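Local coordinates for protein GH3 beta-N-acetylglucosaminidase (Paenibacillaceae, PDB 6K5J) that hydrolyses terminal beta-linked N-acetylglucosamine residues from its substrates, as a glycoside hydrolase family 3 beta-N-acetylglucosaminidase, at residues 205-208 / 209-212; 46-50 / 51-55; 508-511 / 512-515; 326-329 / 330-334. One frame throughout, in Å; residues are numbered along the deposited sequence.

Contact 1: 205-208 / 209-212; sequences RERL and DRLE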
loop_
_atom_site.group_PDB
_atom_site.type_symbol
_atom_site.label_atom_id
_atom_site.label_comp_id
_atom_site.label_asym_id
_atom_site.label_seq_id
_atom_site.Cartn_x
_atom_site.Cartn_y
_atom_site.Cartn_z
ATOM N N ARG A 205 10.218 -23.719 8.646
ATOM C CA ARG A 205 9.257 -23.192 9.601
ATOM C C ARG A 205 9.927 -22.330 10.671
ATOM O O ARG A 205 9.361 -21.319 11.097
ATOM C CB ARG A 205 8.494 -24.364 10.213
ATOM C CG ARG A 205 7.335 -24.003 11.054
ATOM C CD ARG A 205 6.306 -23.159 10.316
ATOM N NE ARG A 205 5.453 -22.584 11.341
ATOM C CZ ARG A 205 4.318 -23.131 11.754
ATOM N NH1 ARG A 205 3.866 -24.245 11.185
ATOM N NH2 ARG A 205 3.635 -22.550 12.723
ATOM N N GLU A 206 11.136 -22.703 11.122
ATOM C CA GLU A 206 11.803 -21.889 12.138
ATOM C C GLU A 206 11.989 -20.456 11.657
ATOM O O GLU A 206 11.900 -19.509 12.445
ATOM C CB GLU A 206 13.159 -22.489 12.533
ATOM C CG GLU A 206 14.242 -22.522 11.446
ATOM C CD GLU A 206 15.009 -21.194 11.266
ATOM O OE1 GLU A 206 15.507 -20.951 10.138
ATOM O OE2 GLU A 206 15.102 -20.391 12.229
ATOM N N ARG A 207 12.263 -20.278 10.370
ATOM C CA ARG A 207 12.470 -18.931 9.870
ATOM C C ARG A 207 11.143 -18.185 9.780
ATOM O O ARG A 207 11.059 -17.015 10.171
ATOM C CB ARG A 207 13.198 -18.999 8.527
ATOM C CG ARG A 207 12.785 -17.960 7.528
ATOM C CD ARG A 207 13.246 -16.554 7.870
ATOM N NE ARG A 207 12.678 -15.703 6.838
ATOM C CZ ARG A 207 13.295 -15.411 5.701
ATOM N NH1 ARG A 207 14.534 -15.845 5.485
ATOM N NH2 ARG A 207 12.683 -14.661 4.798
ATOM N N LEU A 208 10.082 -18.864 9.315
ATOM C CA LEU A 208 8.770 -18.226 9.261
ATOM C C LEU A 208 8.296 -17.829 10.655
ATOM O O LEU A 208 7.692 -16.766 10.830
ATOM C CB LEU A 208 7.749 -19.155 8.590
ATOM C CG LEU A 208 8.050 -19.603 7.153
ATOM C CD1 LEU A 208 6.960 -20.533 6.614
ATOM C CD2 LEU A 208 8.235 -18.387 6.229
ATOM N N ASP A 209 8.562 -18.673 11.661
ATOM C CA ASP A 209 8.118 -18.371 13.021
ATOM C C ASP A 209 8.818 -17.140 13.583
ATOM O O ASP A 209 8.209 -16.355 14.320
ATOM C CB ASP A 209 8.376 -19.560 13.951
ATOM C CG ASP A 209 7.426 -20.711 13.712
ATOM O OD1 ASP A 209 6.370 -20.503 13.089
ATOM O OD2 ASP A 209 7.746 -21.833 14.152
ATOM N N ARG A 210 10.094 -16.962 13.274
ATOM C CA ARG A 210 10.829 -15.859 13.877
ATOM C C ARG A 210 10.767 -14.581 13.055
ATOM O O ARG A 210 11.041 -13.500 13.591
ATOM C CB ARG A 210 12.289 -16.242 14.093
ATOM C CG ARG A 210 13.126 -16.249 12.849
ATOM C CD ARG A 210 14.597 -16.504 13.182
ATOM N NE ARG A 210 15.226 -17.291 12.132
ATOM C CZ ARG A 210 15.765 -16.775 11.035
ATOM N NH1 ARG A 210 15.776 -15.457 10.848
ATOM N NH2 ARG A 210 16.298 -17.579 10.126
ATOM N N LEU A 211 10.420 -14.674 11.778
ATOM C CA LEU A 211 10.407 -13.484 10.937
ATOM C C LEU A 211 8.996 -13.217 10.416
ATOM O O LEU A 211 8.246 -12.460 11.041
ATOM C CB LEU A 211 11.414 -13.633 9.793
ATOM C CG LEU A 211 11.691 -12.295 9.084
ATOM C CD1 LEU A 211 12.358 -11.320 10.043
ATOM C CD2 LEU A 211 12.532 -12.484 7.825
ATOM N N GLU A 212 8.625 -13.875 9.309
ATOM C CA GLU A 212 7.374 -13.598 8.593
ATOM C C GLU A 212 6.163 -13.512 9.525
ATOM O O GLU A 212 5.401 -12.541 9.485
ATOM C CB GLU A 212 7.137 -14.685 7.537
ATOM C CG GLU A 212 7.797 -14.438 6.167
ATOM C CD GLU A 212 9.309 -14.676 6.154
ATOM O OE1 GLU A 212 9.860 -15.184 7.151
ATOM O OE2 GLU A 212 9.953 -14.356 5.129
#
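Arg207 meets Glu212 side-on with two nitrogens: NE bonds to Glu212 OE1 at 2.9 Å, while NH2 bonds to Glu212 OE2 at 2.8 Å. Both oxygens use their syn lone pairs, and the guanidinium and carboxylate planes are only 14° apart, almost flat. Leu211 CD2 sits over one face of the guanidinium, 3.4 Å from Arg207 NE, and Leu208 CD2 comes within 3.7 Å of Glu212 OE1. This is the packed, buried part; Arg207 NH2 also bridges to Asp189, giving the cation a second carboxylate. A methionine in place of Arg207 would probably leave the buried Glu212 carboxylate, and Asp189 beside it, without the positive charge they share.

The looser side is that of Glu206 and Arg210, both exposed, which run alongside each other: Arg210 NE reaches Glu206 OE2 at 3.1 Å in a nearly straight bond, but NH2 to Glu206 OE1 is weak, and NH1 goes to Val535 O. Each chain has its CG wedged between backbone N and carbonyl carbon (chi1 65° and 76°), which sends both the same way. At the helix start, Arg205 NE bonds to Asp209 OD1 at 2.9 Å, with NH2 turned to Glu258. Helix 205-210, between strands 178-184 and 226-229 of the TIM-barrel domain, carries two i to i+4 salt bridges, and the i to i+5 pair Arg207-Glu212 spans its end, where Leu211 first leaves helical phi/psi.

Contact 2: 46-50 / 51-55; sequences IIYFR and RNLAE. With NAG (2-acetamido-2-deoxy-beta-D-glucopyranose), chain B.
The backbone N-H of Phe49 points straight at the side-chain oxygen of Asn52: N to OD1 is 2.9 Å at 173°, on a lone pair in the carbonyl plane. Asn52 reaches it with CG anti to its own carbonyl carbon, beside the backbone N (chi1 -48°). In return Asn52 N bonds to Phe49 O, also at 2.9 Å, so the two residues are tied both ways. Leu53 N then takes Arg50 O at 3.0 Å, which continues the tight 3-10 turn. The other end of the amide is equally occupied, with Asn52 ND2 giving to the carbonyls of Phe25 and Gly27. A leucine in place of Asn52 would probably leave the buried Phe49 N-H without its acceptor and take one donor from the carbonyls of Phe25 and Gly27.

This is a beta-to-alpha loop of the TIM barrel, running from the C-terminal end of strand 45-47 toward helix 56-72, on the rim where barrel enzymes carry their active sites. A water links the two segments: it accepts from Arg51 NH2 at 2.9 Å and lies 2.7 Å from Ile47 O and 2.8 Å from Asn52 OD1. Arg51 lies alongside Phe49, whose CB is over the centre of one guanidinium face; the Arg51 nitrogens are also taken up by Phe25 O, Ser299 O and His300. Tyr48 crosses Leu53 at about a right angle, and its hydroxyl pairs with Ser63 OG. Arg50 NH2 forms a salt bridge with Glu93. The edge of the Phe49 ring meets the bound sugar, CE2 being 3.4 Å from NAG O6.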
loop_
_atom_site.group_PDB
_atom_site.type_symbol
_atom_site.label_atom_id
_atom_site.label_comp_id
_atom_site.label_asym_id
_atom_site.label_seq_id
_atom_site.Cartn_x
_atom_site.Cartn_y
_atom_site.Cartn_z
ATOM N N ILE A 46 -17.716 -3.435 -1.105
ATOM C CA ILE A 46 -17.261 -2.664 -2.255
ATOM C C ILE A 46 -15.827 -2.236 -1.982
ATOM O O ILE A 46 -15.507 -1.835 -0.860
ATOM C CB ILE A 46 -18.144 -1.418 -2.489
ATOM C CG1 ILE A 46 -19.590 -1.814 -2.781
ATOM C CG2 ILE A 46 -17.561 -0.519 -3.606
ATOM C CD1 ILE A 46 -19.779 -2.462 -4.160
ATOM N N ILE A 47 -14.959 -2.323 -2.988
ATOM C CA ILE A 47 -13.615 -1.756 -2.906
ATOM C C ILE A 47 -13.507 -0.606 -3.904
ATOM O O ILE A 47 -13.913 -0.739 -5.067
ATOM C CB ILE A 47 -12.517 -2.813 -3.153
ATOM C CG1 ILE A 47 -11.133 -2.137 -3.149
ATOM C CG2 ILE A 47 -12.773 -3.591 -4.453
ATOM C CD1 ILE A 47 -9.958 -3.090 -3.027
ATOM N N TYR A 48 -12.962 0.522 -3.446
ATOM C CA TYR A 48 -12.730 1.702 -4.273
ATOM C C TYR A 48 -11.329 1.673 -4.888
ATOM O O TYR A 48 -10.360 1.247 -4.248
ATOM C CB TYR A 48 -12.850 2.983 -3.445
ATOM C CG TYR A 48 -14.241 3.407 -3.011
ATOM C CD1 TYR A 48 -15.375 3.053 -3.740
ATOM C CD2 TYR A 48 -14.408 4.206 -1.879
ATOM C CE1 TYR A 48 -16.647 3.481 -3.344
ATOM C CE2 TYR A 48 -15.667 4.633 -1.477
ATOM C CZ TYR A 48 -16.782 4.260 -2.210
ATOM O OH TYR A 48 -18.027 4.690 -1.816
ATOM N N PHE A 49 -11.227 2.191 -6.114
ATOM C CA PHE A 49 -9.954 2.530 -6.750
ATOM C C PHE A 49 -9.980 3.996 -7.184
ATOM O O PHE A 49 -10.962 4.700 -6.962
ATOM C CB PHE A 49 -9.660 1.567 -7.908
ATOM C CG PHE A 49 -9.343 0.178 -7.427
ATOM C CD1 PHE A 49 -10.368 -0.718 -7.148
ATOM C CD2 PHE A 49 -8.034 -0.196 -7.160
ATOM C CE1 PHE A 49 -10.091 -1.989 -6.656
ATOM C CE2 PHE A 49 -7.741 -1.465 -6.664
ATOM C CZ PHE A 49 -8.775 -2.363 -6.415
ATOM N N ARG A 50 -8.864 4.456 -7.768
ATOM C CA ARG A 50 -8.733 5.857 -8.184
ATOM C C ARG A 50 -9.911 6.308 -9.052
ATOM O O ARG A 50 -10.358 7.459 -8.962
ATOM C CB ARG A 50 -7.396 6.045 -8.926
ATOM C CG ARG A 50 -7.082 7.480 -9.360
ATOM C CD ARG A 50 -5.576 7.648 -9.719
ATOM N NE ARG A 50 -4.721 7.254 -8.602
ATOM C CZ ARG A 50 -4.301 8.075 -7.641
ATOM N NH1 ARG A 50 -4.627 9.358 -7.659
ATOM N NH2 ARG A 50 -3.548 7.615 -6.656
ATOM N N ARG A 51 -10.435 5.406 -9.891
ATOM C CA ARG A 51 -11.563 5.713 -10.773
ATOM C C ARG A 51 -12.822 6.119 -10.010
ATOM O O ARG A 51 -13.691 6.781 -10.587
ATOM C CB ARG A 51 -11.883 4.506 -11.658
ATOM C CG ARG A 51 -12.260 3.258 -10.831
ATOM C CD ARG A 51 -12.450 1.985 -11.668
ATOM N NE ARG A 51 -12.792 0.860 -10.791
ATOM C CZ ARG A 51 -12.121 -0.287 -10.716
ATOM N NH1 ARG A 51 -11.065 -0.510 -11.494
ATOM N NH2 ARG A 51 -12.525 -1.224 -9.860
ATOM N N ASN A 52 -12.944 5.747 -8.736
ATOM C CA ASN A 52 -14.103 6.121 -7.927
ATOM C C ASN A 52 -13.874 7.368 -7.094
ATOM O O ASN A 52 -14.786 7.778 -6.373
ATOM C CB ASN A 52 -14.500 4.983 -6.972
ATOM C CG ASN A 52 -14.591 3.639 -7.660
ATOM O OD1 ASN A 52 -13.763 2.746 -7.422
ATOM N ND2 ASN A 52 -15.610 3.473 -8.505
ATOM N N LEU A 53 -12.681 7.964 -7.136
ATOM C CA LEU A 53 -12.266 8.919 -6.107
ATOM C C LEU A 53 -11.793 10.210 -6.771
ATOM O O LEU A 53 -10.631 10.327 -7.167
ATOM C CB LEU A 53 -11.172 8.309 -5.219
ATOM C CG LEU A 53 -11.512 6.911 -4.669
ATOM C CD1 LEU A 53 -10.284 6.264 -4.010
ATOM C CD2 LEU A 53 -12.685 6.995 -3.662
ATOM N N ALA A 54 -12.694 11.185 -6.880
ATOM C CA ALA A 54 -12.355 12.496 -7.422
ATOM C C ALA A 54 -12.087 13.526 -6.327
ATOM O O ALA A 54 -11.027 14.165 -6.325
ATOM C CB ALA A 54 -13.472 12.986 -8.362
ATOM N N GLU A 55 -13.011 13.703 -5.379
ATOM C CA GLU A 55 -12.796 14.658 -4.296
ATOM C C GLU A 55 -13.635 14.228 -3.097
ATOM O O GLU A 55 -14.573 13.442 -3.251
ATOM C CB GLU A 55 -13.167 16.090 -4.734
ATOM C CG GLU A 55 -14.662 16.274 -4.987
ATOM C CD GLU A 55 -15.042 17.722 -5.254
ATOM O OE1 GLU A 55 -14.598 18.614 -4.506
ATOM O OE2 GLU A 55 -15.776 17.969 -6.227
HETATM C C1 NAG B . -3.419 -6.709 -4.785
HETATM C C2 NAG B . -2.393 -6.230 -3.727
HETATM C C3 NAG B . -3.081 -5.904 -2.388
HETATM C C4 NAG B . -4.305 -5.023 -2.590
HETATM C C5 NAG B . -5.235 -5.684 -3.594
HETATM C C6 NAG B . -6.493 -4.894 -3.878
HETATM C C7 NAG B . -0.058 -7.008 -3.533
HETATM C C8 NAG B . 0.828 -8.199 -3.289
HETATM N N2 NAG B . -1.373 -7.251 -3.532
HETATM O O1 NAG B . -2.795 -6.699 -6.025
HETATM O O3 NAG B . -2.163 -5.250 -1.517
HETATM O O4 NAG B . -4.987 -4.836 -1.356
HETATM O O5 NAG B . -4.533 -5.809 -4.835
HETATM O O6 NAG B . -6.209 -3.711 -4.614
HETATM O O7 NAG B . 0.397 -5.879 -3.699
HETATM O O HOH W 1 -13.903 -0.051 -7.647
#

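Contact 3: 508-511 / 512-515; sequences SAMR and ALAL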
loop_
_atom_site.group_PDB
_atom_site.type_symbol
_atom_site.label_atom_id
_atom_site.label_comp_id
_atom_site.label_asym_id
_atom_site.label_seq_id
_atom_site.Cartn_x
_atom_site.Cartn_y
_atom_site.Cartn_z
ATOM N N SER A 508 5.563 15.981 2.115
ATOM C CA SER A 508 6.297 16.160 3.362
ATOM C C SER A 508 7.693 15.554 3.293
ATOM O O SER A 508 8.607 16.060 3.948
ATOM C CB SER A 508 5.512 15.571 4.540
ATOM O OG SER A 508 5.397 14.162 4.434
ATOM N N ALA A 509 7.878 14.475 2.523
ATOM C CA ALA A 509 9.210 13.890 2.393
ATOM C C ALA A 509 10.123 14.803 1.588
ATOM O O ALA A 509 11.309 14.937 1.898
ATOM C CB ALA A 509 9.131 12.507 1.734
ATOM N N MET A 510 9.581 15.460 0.566
ATOM C CA MET A 510 10.410 16.356 -0.227
ATOM C C MET A 510 10.706 17.647 0.523
ATOM O O MET A 510 11.793 18.221 0.358
ATOM C CB MET A 510 9.738 16.622 -1.575
ATOM C CG MET A 510 9.628 15.358 -2.464
ATOM S SD MET A 510 11.227 14.570 -2.839
ATOM C CE MET A 510 11.365 13.279 -1.574
ATOM N N ARG A 511 9.773 18.107 1.358
ATOM C CA ARG A 511 10.052 19.254 2.222
ATOM C C ARG A 511 11.192 18.939 3.176
ATOM O O ARG A 511 12.141 19.718 3.300
ATOM C CB ARG A 511 8.800 19.661 2.998
ATOM C CG ARG A 511 9.040 20.773 4.049
ATOM C CD ARG A 511 7.782 21.023 4.908
ATOM N NE ARG A 511 8.050 21.979 5.985
ATOM C CZ ARG A 511 8.569 21.664 7.167
ATOM N NH1 ARG A 511 8.878 20.402 7.450
ATOM N NH2 ARG A 511 8.777 22.619 8.077
ATOM N N ALA A 512 11.120 17.781 3.843
ATOM C CA ALA A 512 12.161 17.387 4.784
ATOM C C ALA A 512 13.491 17.196 4.074
ATOM O O ALA A 512 14.544 17.592 4.586
ATOM C CB ALA A 512 11.747 16.102 5.506
ATOM N N LEU A 513 13.461 16.585 2.889
ATOM C CA LEU A 513 14.691 16.410 2.129
ATOM C C LEU A 513 15.325 17.754 1.797
ATOM O O LEU A 513 16.545 17.915 1.906
ATOM C CB LEU A 513 14.401 15.622 0.854
ATOM C CG LEU A 513 15.560 15.462 -0.116
ATOM C CD1 LEU A 513 16.710 14.688 0.554
ATOM C CD2 LEU A 513 15.056 14.735 -1.348
ATOM N N ALA A 514 14.512 18.731 1.379
ATOM C CA ALA A 514 15.042 20.062 1.102
ATOM C C ALA A 514 15.671 20.669 2.348
ATOM O O ALA A 514 16.746 21.277 2.276
ATOM C CB ALA A 514 13.932 20.974 0.568
ATOM N N LEU A 515 15.017 20.512 3.503
ATOM C CA LEU A 515 15.569 21.068 4.737
ATOM C C LEU A 515 16.905 20.420 5.092
ATOM O O LEU A 515 17.797 21.079 5.632
ATOM C CB LEU A 515 14.575 20.901 5.886
ATOM C CG LEU A 515 13.253 21.674 5.753
ATOM C CD1 LEU A 515 12.248 21.184 6.775
ATOM C CD2 LEU A 515 13.460 23.176 5.903
#
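Leu515 lays its CD1 methyl over one face of the Arg511 guanidinium, toward its rim, 3.5 Å from NH1. The arginine gets there by running out almost straight: its CG is anti to the backbone N (chi1 174°), and the chain stays extended as far as NE. Leu515 instead has CG beside its own backbone N, which brings CG to 3.3 Å from Arg511 O and lifts CD1 toward the flat group one turn back. The charge itself is answered elsewhere, by the salt bridge of Arg511 NH1 with Glu370.

Met510, the residue before, folds where Arg511 stretches. Bends at chi2 and again at chi3 (95°, away from a staggered value) bring its thioether end back alongside Leu513, with CE 4.0 Å from Leu513 CD2 and SD 4.1 Å from the same methyl. This is an i to i+3 apolar contact, two side chains pointing the same way. Beneath both pairs the ordinary i to i+4 backbone bonds continue, from Ala512 N to Ser508 O at 3.0 Å through to Leu515 N and Arg511 O.

Helix 507-517, which follows strand 499-501 of the mixed sheet, is gripped by two helices. Met510, Arg511 and Ala514 rest on Trp416 of helix 413-419, while Ser508, Ala512 and Leu515 touch helix 359-372, where Ser508 OG also bonds to Ser369 OG.

Contact 4: 326-329 / 330-334; sequences IDRS and VGRLL
Arg328 passes its aliphatic part over one face of the Arg332 guanidinium, one turn further along the helix: CG stands toward the rim of that face, and CD is 3.4 Å from Arg332 NH2. It is an alkyl-to-guanidinium contact; the Arg328 chain bends at chi3 (-54°). The two flat groups stand nearly perpendicular, 86° apart, and Arg328 NE remains 4.7 Å from Arg332 NH2.

Charges and water come next. One water accepts from Arg332 NH2 at 3.0 Å and, weakly, from Arg328 NH1; a second takes Arg332 NH1 at 3.1 Å and has another weak link to Arg328 NH1. Each arginine has acidic partners, Glu324 and Glu252 for Arg328, Asp262 and Asp294 for Arg332, which would probably offset the nearness of like charges. Asp294 OD1 serves twice, since Ser329 OG bonds to it as well.

All this lies on helix 323-339 of the TIM-barrel domain, where Ile326 and Val330 lie against Lys16 of helix 13-19.

Those two also make the apolar contact within the helix, CG2 of Ile326 to CG2 of Val330 at 4.2 Å. Val330 CG2 is nearer still, 3.3 Å, to Ile326 O. Of the backbone bonds, Gly331 N to Asp327 O is short at 2.8 Å, whereas Arg332 N to Arg328 O is longer at 3.3 Å.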
loop_
_atom_site.group_PDB
_atom_site.type_symbol
_atom_site.label_atom_id
_atom_site.label_comp_id
_atom_site.label_asym_id
_atom_site.label_seq_id
_atom_site.Cartn_x
_atom_site.Cartn_y
_atom_site.Cartn_z
ATOM N N ILE A 326 -20.462 -21.904 5.376
ATOM C CA ILE A 326 -20.928 -20.607 4.888
ATOM C C ILE A 326 -21.353 -19.714 6.044
ATOM O O ILE A 326 -20.996 -18.527 6.096
ATOM C CB ILE A 326 -22.083 -20.789 3.889
ATOM C CG1 ILE A 326 -21.585 -21.479 2.622
ATOM C CG2 ILE A 326 -22.671 -19.439 3.550
ATOM C CD1 ILE A 326 -20.882 -20.535 1.651
ATOM N N ASP A 327 -22.157 -20.260 6.970
ATOM C CA ASP A 327 -22.590 -19.488 8.135
ATOM C C ASP A 327 -21.407 -19.022 8.973
ATOM O O ASP A 327 -21.476 -17.961 9.597
ATOM C CB ASP A 327 -23.532 -20.310 9.025
ATOM C CG ASP A 327 -24.887 -20.572 8.389
ATOM O OD1 ASP A 327 -25.318 -19.792 7.515
ATOM O OD2 ASP A 327 -25.536 -21.562 8.793
ATOM N N ARG A 328 -20.345 -19.828 9.048
ATOM C CA ARG A 328 -19.158 -19.439 9.803
ATOM C C ARG A 328 -18.588 -18.119 9.286
ATOM O O ARG A 328 -18.345 -17.192 10.066
ATOM C CB ARG A 328 -18.111 -20.555 9.737
ATOM C CG ARG A 328 -17.041 -20.507 10.814
ATOM C CD ARG A 328 -15.864 -21.424 10.459
ATOM N NE ARG A 328 -16.321 -22.784 10.179
ATOM C CZ ARG A 328 -15.613 -23.692 9.514
ATOM N NH1 ARG A 328 -14.402 -23.393 9.073
ATOM N NH2 ARG A 328 -16.119 -24.900 9.287
ATOM N N SER A 329 -18.381 -18.014 7.965
ATOM C CA SER A 329 -17.861 -16.767 7.395
ATOM C C SER A 329 -18.864 -15.634 7.510
ATOM O O SER A 329 -18.490 -14.498 7.819
ATOM C CB SER A 329 -17.465 -16.954 5.927
ATOM O OG SER A 329 -16.339 -17.801 5.804
ATOM N N VAL A 330 -20.136 -15.904 7.222
ATOM C CA VAL A 330 -21.153 -14.859 7.352
ATOM C C VAL A 330 -21.155 -14.294 8.765
ATOM O O VAL A 330 -21.263 -13.078 8.964
ATOM C CB VAL A 330 -22.540 -15.409 6.960
ATOM C CG1 VAL A 330 -23.646 -14.439 7.384
ATOM C CG2 VAL A 330 -22.600 -15.668 5.454
ATOM N N GLY A 331 -21.017 -15.162 9.772
ATOM C CA GLY A 331 -21.006 -14.687 11.145
ATOM C C GLY A 331 -19.851 -13.747 11.430
ATOM O O GLY A 331 -20.018 -12.728 12.106
ATOM N N ARG A 332 -18.666 -14.069 10.913
ATOM C CA ARG A 332 -17.516 -13.196 11.123
ATOM C C ARG A 332 -17.702 -11.857 10.420
ATOM O O ARG A 332 -17.359 -10.808 10.977
ATOM C CB ARG A 332 -16.242 -13.880 10.637
ATOM C CG ARG A 332 -15.925 -15.193 11.326
ATOM C CD ARG A 332 -14.637 -15.750 10.751
ATOM N NE ARG A 332 -14.167 -16.966 11.407
ATOM C CZ ARG A 332 -14.024 -18.150 10.808
ATOM N NH1 ARG A 332 -14.316 -18.303 9.516
ATOM N NH2 ARG A 332 -13.559 -19.185 11.502
ATOM N N LEU A 333 -18.257 -11.870 9.200
ATOM C CA LEU A 333 -18.466 -10.620 8.471
ATOM C C LEU A 333 -19.538 -9.754 9.131
ATOM O O LEU A 333 -19.367 -8.537 9.264
ATOM C CB LEU A 333 -18.817 -10.918 7.010
ATOM C CG LEU A 333 -17.638 -11.527 6.256
ATOM C CD1 LEU A 333 -18.116 -12.377 5.067
ATOM C CD2 LEU A 333 -16.669 -10.426 5.822
ATOM N N LEU A 334 -20.641 -10.359 9.567
ATOM C CA LEU A 334 -21.674 -9.579 10.244
ATOM C C LEU A 334 -21.166 -9.002 11.567
ATOM O O LEU A 334 -21.543 -7.886 11.945
ATOM C CB LEU A 334 -22.914 -10.450 10.461
ATOM C CG LEU A 334 -23.662 -10.904 9.204
ATOM C CD1 LEU A 334 -24.925 -11.672 9.557
ATOM C CD2 LEU A 334 -24.013 -9.727 8.307
HETATM O O HOH W 2 -12.655 -20.527 8.145
HETATM O O HOH W 3 -12.530 -21.903 10.880
#

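In the fold
Contacts 1, 2 and 4 belong to the TIM-barrel domain, whereas contact 3 lies on a helix beside the mixed six-stranded sheet. Contact 2 is the one that reaches the bound NAG, which is hydrogen-bonded to Asp83, Arg152, Lys182, His183 and Asp268, an environment consistent with the family 3 sugar site. Contact 1 stands back from it, the Glu212 side chain about 13 Å from the sugar, and lies across the chain's centre from contact 2, their centres about 37 Å apart. Contacts 2 and 4 come closest, about 10 Å between nearest atoms. Contacts 3 and 4 are the farthest apart, about 46 Å between centres. No two of the four contacts touch.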